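Local coordinates for nuclear inclusion protein A (PDB 3MMG) that probably acts as a chymotrypsin-like cysteine peptidase that processes the viral polyprotein of tobacco vein mottling virus, at residues Arg101-Lys106 and Asn162-His167; Asp107-Val112 and Ser153-Ile158. The protein carries 3 engineered substitutions. All coordinates share one frame; numbering follows the deposited sequence. Where two conformers were deposited one is given.

Overall arrangement
Coming from the N terminus, the chain leaves strand 83-86 and runs through a loop whose later part, 101-106, lies against strand 163-171; this contact, interaction 1, closes the larger loop. Directly afterwards 107-112 leads into strand 109-116, which pairs with strand 154-157 in interaction 2, so this second closure is nested inside the first. Strands 154-157 and 163-171 follow each other in the chain and are neighbours in the six-stranded C-terminal barrel, with L164 N probably hydrogen-bonded to L155 O. The two contacts lie about 7 Å apart, centre to centre, and together join the incoming loop, the first barrel strand and the hairpin of strands 154-157 and 163-171.

Interaction 1 of 2, residues Arg101-Lys106 and Asn162-His167; sequences RQPTIK and NILGIH
R101 meets N162, I163 and L164 where the loop leading into the C-terminal barrel of this chymotrypsin-like protease runs beside strand 163-171, next to a classic beta bulge that sets L164 and G165 both against L155. The backbone contact is short: R101 N donates to I163 O at 3.1 Å. Beside it, L164 CA offers a CA-H...O contact to R101 O at 3.4 Å. A backbone bond between I163 and K99 extends the attachment back along the loop.

Side-chain packing uses the flat guanidinium of R101 as a platform for L164. With chi1 at 67°, R101 CG sits between the backbone N and the carbonyl carbon, and from there the chain runs extended to NE alongside L164. L164 CD2 lies over the centre of one guanidinium face, 3.6 Å from CZ of R101. N162 crosses the arginine at about a right angle, its ND2 near the guanidinium plane and 3.3 Å from R101 CD; ND2 and NE are both donors, so this is packing and no hydrogen bond.

The charge is met by two carboxylates, D107 at NH2 and D160 at NE, while NH1 makes a weak bond to Q102 O. Bonds on three nitrogens should keep the plane from turning under the leucine. Further along the strand, H167 NE2 bonds a polar side chain of the bound peptide, consistent with the S1 pocket of 3C-type proteases.

L164 forks across the loop: while CD2 covers the guanidinium, its CD1 rests 3.8 Å from P103 CB.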
ATOM      1  N   ARG A 101       8.813   3.982   7.747  1.00 12.11           N
ATOM      2  CA  ARG A 101      10.261   3.714   7.712  1.00 12.33           C
ATOM      3  C   ARG A 101      10.533   2.366   7.087  1.00 12.06           C
ATOM      4  O   ARG A 101       9.641   1.589   6.869  1.00 11.78           O
ATOM      5  CB  ARG A 101      10.869   3.790   9.100  1.00 12.52           C
ATOM      6  CG  ARG A 101      10.427   2.723  10.047  1.00 12.59           C
ATOM      7  CD  ARG A 101      11.246   2.686  11.342  1.00 10.64           C
ATOM      8  NE  ARG A 101      10.588   1.786  12.294  1.00 11.06           N
ATOM      9  CZ  ARG A 101      10.727   0.452  12.325  1.00 11.14           C
ATOM     10  NH1 ARG A 101      11.525  -0.193  11.462  1.00 10.45           N
ATOM     11  NH2 ARG A 101      10.054  -0.248  13.224  1.00 10.72           N
ATOM     12  N   GLN A 102      11.797   2.088   6.818  1.00 12.03           N
ATOM     13  CA  GLN A 102      12.154   0.780   6.293  1.00 11.83           C
ATOM     14  C   GLN A 102      12.097  -0.258   7.436  1.00  9.91           C
ATOM     15  O   GLN A 102      12.467   0.044   8.581  1.00 10.63           O
ATOM     16  CB  GLN A 102      13.586   0.808   5.789  1.00 12.83           C
ATOM     17  CG  GLN A 102      13.842   1.615   4.539  1.00 16.19           C
ATOM     18  CD  GLN A 102      15.275   1.390   4.079  1.00 20.67           C
ATOM     19  OE1 GLN A 102      16.216   1.843   4.734  1.00 23.96           O
ATOM     20  NE2 GLN A 102      15.444   0.657   2.992  1.00 23.69           N
ATOM     21  N   PRO A 103      11.741  -1.502   7.116  1.00  9.91           N
ATOM     22  CA  PRO A 103      11.788  -2.563   8.125  1.00 10.15           C
ATOM     23  C   PRO A 103      13.219  -2.938   8.460  1.00 10.30           C
ATOM     24  O   PRO A 103      14.138  -2.688   7.665  1.00 10.34           O
ATOM     25  CB  PRO A 103      11.138  -3.777   7.442  1.00  9.57           C
ATOM     26  CG  PRO A 103      10.714  -3.338   6.063  1.00 11.47           C
ATOM     27  CD  PRO A 103      11.342  -1.996   5.784  1.00 10.77           C
ATOM     28  N   THR A 104      13.380  -3.573   9.606  1.00 10.50           N
ATOM     29  CA  THR A 104      14.660  -4.164   9.981  1.00 10.50           C
ATOM     30  C   THR A 104      14.395  -5.566  10.480  1.00 10.37           C
ATOM     31  O   THR A 104      13.239  -5.943  10.710  1.00  9.97           O
ATOM     32  CB  THR A 104      15.395  -3.388  11.104  1.00 10.68           C
ATOM     33  OG1 THR A 104      14.842  -3.746  12.377  1.00 10.73           O
ATOM     34  CG2 THR A 104      15.303  -1.874  10.903  1.00 12.41           C
ATOM     35  N   ILE A 105      15.467  -6.330  10.671  1.00 10.34           N
ATOM     36  CA  ILE A 105      15.312  -7.703  11.165  1.00 10.02           C
ATOM     37  C   ILE A 105      14.872  -7.776  12.630  1.00 10.26           C
ATOM     38  O   ILE A 105      14.676  -8.873  13.157  1.00 10.55           O
ATOM     39  CB  ILE A 105      16.585  -8.561  10.946  1.00 10.72           C
ATOM     40  CG1 ILE A 105      17.802  -7.949  11.646  1.00 11.01           C
ATOM     41  CG2 ILE A 105      16.823  -8.775   9.459  1.00 11.64           C
ATOM     42  CD1 ILE A 105      19.015  -8.942  11.673  1.00  9.48           C
ATOM     43  N   LYS A 106      14.731  -6.625  13.294  1.00  9.93           N
ATOM     44  CA  LYS A 106      14.120  -6.608  14.624  1.00 10.94           C
ATOM     45  C   LYS A 106      12.585  -6.645  14.537  1.00 10.96           C
ATOM     46  O   LYS A 106      11.905  -7.116  15.449  1.00 10.65           O
ATOM     47  CB  LYS A 106      14.566  -5.361  15.395  1.00 11.56           C
ATOM     48  CG  LYS A 106      14.022  -5.259  16.841  1.00 14.13           C
ATOM     49  CD  LYS A 106      14.594  -4.035  17.597  1.00 14.87           C
ATOM     50  CE  LYS A 106      13.727  -3.732  18.816  1.00 20.62           C
ATOM     51  NZ  LYS A 106      14.452  -2.827  19.762  1.00 23.78           N
ATOM     52  N   ASN A 162       5.225   2.203  13.350  1.00  9.68           N
ATOM     53  CA  ASN A 162       5.508   2.791  12.042  1.00  8.67           C
ATOM     54  C   ASN A 162       4.991   1.889  10.917  1.00  8.98           C
ATOM     55  O   ASN A 162       4.962   0.663  11.054  1.00  8.27           O
ATOM     56  CB  ASN A 162       7.003   2.991  11.835  1.00  9.87           C
ATOM     57  CG  ASN A 162       7.580   4.187  12.619  1.00 11.94           C
ATOM     58  OD1 ASN A 162       7.036   4.665  13.650  1.00 15.25           O
ATOM     59  ND2 ASN A 162       8.711   4.666  12.126  1.00 14.62           N
ATOM     60  N   ILE A 163       4.591   2.509   9.811  1.00  7.32           N
ATOM     61  CA  ILE A 163       4.199   1.736   8.629  1.00  7.40           C
ATOM     62  C   ILE A 163       5.474   1.350   7.888  1.00  8.38           C
ATOM     63  O   ILE A 163       6.278   2.234   7.556  1.00  8.94           O
ATOM     64  CB  ILE A 163       3.277   2.557   7.724  1.00  7.49           C
ATOM     65  CG1 ILE A 163       2.013   2.996   8.516  1.00  7.82           C
ATOM     66  CG2 ILE A 163       2.931   1.778   6.438  1.00  8.51           C
ATOM     67  CD1 ILE A 163       1.123   3.937   7.740  1.00 10.08           C
ATOM     68  N   LEU A 164       5.649   0.048   7.619  1.00  8.00           N
ATOM     69  CA  LEU A 164       6.915  -0.449   7.035  1.00  8.04           C
ATOM     70  C   LEU A 164       6.769  -0.784   5.557  1.00  8.44           C
ATOM     71  O   LEU A 164       7.763  -0.892   4.842  1.00  8.00           O
ATOM     72  CB  LEU A 164       7.407  -1.689   7.762  1.00  8.61           C
ATOM     73  CG  LEU A 164       7.613  -1.577   9.271  1.00  8.96           C
ATOM     74  CD1 LEU A 164       8.290  -2.854   9.775  1.00  8.86           C
ATOM     75  CD2 LEU A 164       8.368  -0.319   9.688  1.00 11.57           C
ATOM     76  N   GLY A 165       5.527  -0.955   5.108  1.00  8.77           N
ATOM     77  CA  GLY A 165       5.339  -1.424   3.733  1.00  8.13           C
ATOM     78  C   GLY A 165       3.862  -1.572   3.465  1.00  8.82           C
ATOM     79  O   GLY A 165       3.032  -1.331   4.347  1.00  8.10           O
ATOM     80  N   ILE A 166       3.542  -1.989   2.251  1.00  8.30           N
ATOM     81  CA  ILE A 166       2.164  -2.331   1.894  1.00  8.68           C
ATOM     82  C   ILE A 166       2.119  -3.682   1.196  1.00  8.86           C
ATOM     83  O   ILE A 166       3.081  -4.071   0.512  1.00  7.68           O
ATOM     84  CB  ILE A 166       1.497  -1.251   1.004  1.00  9.88           C
ATOM     85  CG1 ILE A 166       2.352  -0.917  -0.223  1.00 10.71           C
ATOM     86  CG2 ILE A 166       1.199  -0.009   1.860  1.00 10.59           C
ATOM     87  CD1 ILE A 166       1.620  -0.071  -1.294  1.00  8.70           C
ATOM     88  N   HIS A 167       1.028  -4.415   1.402  1.00  8.39           N
ATOM     89  CA  HIS A 167       0.974  -5.772   0.845  1.00  8.98           C
ATOM     90  C   HIS A 167       1.049  -5.747  -0.696  1.00  9.67           C
ATOM     91  O   HIS A 167       0.525  -4.831  -1.300  1.00  9.93           O
ATOM     92  CB  HIS A 167      -0.263  -6.525   1.328  1.00  8.70           C
ATOM     93  CG  HIS A 167      -0.348  -7.903   0.747  1.00  9.12           C
ATOM     94  ND1 HIS A 167       0.613  -8.865   0.997  1.00  9.37           N
ATOM     95  CD2 HIS A 167      -1.269  -8.482  -0.058  1.00 11.81           C
ATOM     96  CE1 HIS A 167       0.287  -9.979   0.360  1.00 11.53           C
ATOM     97  NE2 HIS A 167      -0.842  -9.766  -0.306  1.00 11.31           N
TER

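Interaction 2 of 2, residues Asp107-Val112 and Ser153-Ile158; sequences DRVCMV and SPLVSI
The seam of the C-terminal beta barrel is made here, where V109, C110 and M111 pair antiparallel with S157, V156 and L155. The short strands 109-112 and 154-157 run at 141° to each other, a strongly twisted pair. At its middle C110 and V156 form a hydrogen-bonded pair, C110 N to V156 O and V156 N to C110 O, both at 2.9 Å. I158 N to R108 O and V112 N to P154 O continue the ladder at its two ends. P154 has no N-H to return, and its CD lies 3.3 Å from V112 O; a water instead donates to both V112 O and S153 OG, the latter also bonded to Q150 O.

One face carries V109, M111, L155 and S157. L155 CD1 touches V109 CG2 at 3.9 Å and also M111 CB, while L164 and H167 of strand 163-171 pack on this side. M111 CG and SD lie against S153 CB. The other face carries C110 and V156. There C110 SG meets I158 CG2 at 3.6 Å, V112 CG2 meets V156 CG2 at 3.6 Å, and I14 of helix 12-15 packs on V112, P154 and V156.

Just before the strand, at D107, a side-chain bond is added to the backbone ladder. S157 OG, anti to its own N (chi1 172°), donates to D107 OD1 at 2.7 Å, arriving from above the carboxylate plane; the hydroxyl in turn is bonded to I159 N. D107 OD2 is bonded to T104 N, so both carboxylate oxygens are held. I158 CD1 lies over one face of the R108 guanidinium, 4.0 Å from R108 CZ. The first strand of the barrel pairing with its fourth, 154-157, is what closes the six-stranded antiparallel barrel of chymotrypsin-like proteases.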
ATOM      1  N   ASP A 107      12.047  -6.133  13.439  1.00  9.93           N
ATOM      2  CA  ASP A 107      10.605  -5.925  13.352  1.00  9.50           C
ATOM      3  C   ASP A 107       9.776  -7.183  13.223  1.00  9.97           C
ATOM      4  O   ASP A 107      10.174  -8.152  12.568  1.00 10.91           O
ATOM      5  CB  ASP A 107      10.305  -5.079  12.126  1.00  9.06           C
ATOM      6  CG  ASP A 107      10.595  -3.614  12.358  1.00 11.34           C
ATOM      7  OD1 ASP A 107      10.138  -3.067  13.393  1.00 10.60           O
ATOM      8  OD2 ASP A 107      11.301  -3.036  11.516  1.00 11.22           O
ATOM      9  N   ARG A 108       8.586  -7.125  13.797  1.00  8.94           N
ATOM     10  CA  ARG A 108       7.519  -8.026  13.406  1.00  8.46           C
ATOM     11  C   ARG A 108       6.366  -7.107  13.007  1.00  8.78           C
ATOM     12  O   ARG A 108       6.284  -5.959  13.473  1.00  7.97           O
ATOM     13  CB  ARG A 108       7.113  -8.919  14.582  1.00  9.70           C
ATOM     14  CG  ARG A 108       8.313  -9.744  15.099  1.00  8.45           C
ATOM     15  CD  ARG A 108       7.890 -10.791  16.100  1.00 11.88           C
ATOM     16  NE  ARG A 108       7.423 -10.231  17.373  1.00 14.15           N
ATOM     17  CZ  ARG A 108       8.226  -9.932  18.398  1.00 18.23           C
ATOM     18  NH1 ARG A 108       9.543 -10.096  18.281  1.00 16.61           N
ATOM     19  NH2 ARG A 108       7.725  -9.464  19.541  1.00 18.32           N
ATOM     20  N   VAL A 109       5.495  -7.608  12.135  1.00  8.50           N
ATOM     21  CA  VAL A 109       4.456  -6.736  11.553  1.00  8.37           C
ATOM     22  C   VAL A 109       3.043  -7.285  11.710  1.00  9.25           C
ATOM     23  O   VAL A 109       2.834  -8.507  11.724  1.00  9.15           O
ATOM     24  CB  VAL A 109       4.700  -6.431  10.035  1.00  8.49           C
ATOM     25  CG1 VAL A 109       5.996  -5.633   9.828  1.00 11.41           C
ATOM     26  CG2 VAL A 109       4.696  -7.726   9.207  1.00  8.55           C
ATOM     27  N   CYS A 110       2.079  -6.365  11.869  0.50  9.47           N
ATOM     28  CA  CYS A 110       0.628  -6.668  11.735  0.50  9.29           C
ATOM     29  C   CYS A 110       0.043  -5.959  10.529  0.50  9.20           C
ATOM     30  O   CYS A 110       0.379  -4.795  10.273  0.50  8.91           O
ATOM     31  CB  CYS A 110      -0.169  -6.182  12.946  0.50  9.72           C
ATOM     32  SG  CYS A 110       0.163  -7.011  14.478  0.50 11.67           S
ATOM     33  N   MET A 111      -0.879  -6.620   9.823  1.00  8.83           N
ATOM     34  CA  MET A 111      -1.575  -5.954   8.741  1.00  9.30           C
ATOM     35  C   MET A 111      -2.737  -5.197   9.356  1.00  9.51           C
ATOM     36  O   MET A 111      -3.430  -5.708  10.252  1.00  8.75           O
ATOM     37  CB  MET A 111      -2.023  -6.974   7.701  1.00  9.87           C
ATOM     38  CG  MET A 111      -2.605  -6.310   6.450  1.00  9.38           C
ATOM     39  SD  MET A 111      -2.947  -7.538   5.158  1.00 13.44           S
ATOM     40  CE  MET A 111      -1.316  -8.186   4.826  1.00 12.60           C
ATOM     41  N   VAL A 112      -2.952  -3.984   8.864  1.00  9.38           N
ATOM     42  CA  VAL A 112      -4.042  -3.147   9.353  1.00  9.59           C
ATOM     43  C   VAL A 112      -4.978  -2.827   8.184  1.00 10.78           C
ATOM     44  O   VAL A 112      -4.519  -2.529   7.079  1.00 10.71           O
ATOM     45  CB  VAL A 112      -3.507  -1.849   9.950  1.00 10.36           C
ATOM     46  CG1 VAL A 112      -4.682  -0.918  10.278  1.00 11.65           C
ATOM     47  CG2 VAL A 112      -2.689  -2.138  11.205  1.00  9.16           C
ATOM     48  N   SER A 153      -2.685  -2.883   1.672  1.00  9.42           N
ATOM     49  CA  SER A 153      -2.899  -2.856   3.122  1.00  9.45           C
ATOM     50  C   SER A 153      -1.575  -2.605   3.827  1.00  9.00           C
ATOM     51  O   SER A 153      -0.571  -3.282   3.527  1.00  9.30           O
ATOM     52  CB  SER A 153      -3.545  -4.157   3.617  1.00  9.70           C
ATOM     53  OG  SER A 153      -4.781  -4.409   2.933  1.00 10.77           O
ATOM     54  N   PRO A 154      -1.539  -1.628   4.742  1.00  9.54           N
ATOM     55  CA  PRO A 154      -0.280  -1.402   5.464  1.00  8.85           C
ATOM     56  C   PRO A 154       0.167  -2.567   6.348  1.00  9.00           C
ATOM     57  O   PRO A 154      -0.655  -3.229   6.991  1.00  8.97           O
ATOM     58  CB  PRO A 154      -0.564  -0.172   6.339  1.00  9.81           C
ATOM     59  CG  PRO A 154      -2.051  -0.096   6.450  1.00  9.86           C
ATOM     60  CD  PRO A 154      -2.602  -0.686   5.152  1.00  9.08           C
ATOM     61  N   LEU A 155       1.474  -2.788   6.355  1.00  8.15           N
ATOM     62  CA  LEU A 155       2.139  -3.619   7.362  1.00  8.09           C
ATOM     63  C   LEU A 155       2.804  -2.712   8.371  1.00  8.57           C
ATOM     64  O   LEU A 155       3.601  -1.831   8.002  1.00  8.92           O
ATOM     65  CB  LEU A 155       3.177  -4.530   6.708  1.00  8.64           C
ATOM     66  CG  LEU A 155       2.684  -5.746   5.906  1.00  7.77           C
ATOM     67  CD1 LEU A 155       1.850  -6.697   6.771  1.00  8.81           C
ATOM     68  CD2 LEU A 155       1.911  -5.331   4.624  1.00 10.27           C
ATOM     69  N   VAL A 156       2.453  -2.917   9.631  1.00  8.66           N
ATOM     70  CA  VAL A 156       2.777  -1.978  10.704  1.00  8.33           C
ATOM     71  C   VAL A 156       3.694  -2.656  11.721  1.00  8.27           C
ATOM     72  O   VAL A 156       3.405  -3.766  12.171  1.00  8.63           O
ATOM     73  CB  VAL A 156       1.469  -1.477  11.409  1.00  8.23           C
ATOM     74  CG1 VAL A 156       1.796  -0.493  12.537  1.00  9.98           C
ATOM     75  CG2 VAL A 156       0.551  -0.801  10.398  1.00  9.88           C
ATOM     76  N   SER A 157       4.792  -2.008  12.090  1.00  8.34           N
ATOM     77  CA  SER A 157       5.683  -2.595  13.102  1.00  8.62           C
ATOM     78  C   SER A 157       5.024  -2.635  14.493  1.00  9.47           C
ATOM     79  O   SER A 157       4.430  -1.654  14.937  1.00 10.06           O
ATOM     80  CB  SER A 157       6.947  -1.733  13.227  1.00  8.87           C
ATOM     81  OG  SER A 157       7.718  -2.190  14.339  1.00  9.86           O
ATOM     82  N   ILE A 158       5.138  -3.765  15.177  1.00 11.27           N
ATOM     83  CA  ILE A 158       4.682  -3.820  16.566  1.00 12.28           C
ATOM     84  C   ILE A 158       5.745  -3.303  17.545  1.00 12.57           C
ATOM     85  O   ILE A 158       5.508  -3.246  18.772  1.00 13.19           O
ATOM     86  CB  ILE A 158       4.176  -5.238  16.956  1.00 12.16           C
ATOM     87  CG1 ILE A 158       5.178  -6.336  16.555  1.00 15.21           C
ATOM     88  CG2 ILE A 158       2.864  -5.508  16.292  1.00 12.76           C
ATOM     89  CD1 ILE A 158       6.425  -6.477  17.424  1.00 18.72           C
TER
HETATM   90  O   HOH W   1      -6.028  -2.214   4.291  1.00 25.62           O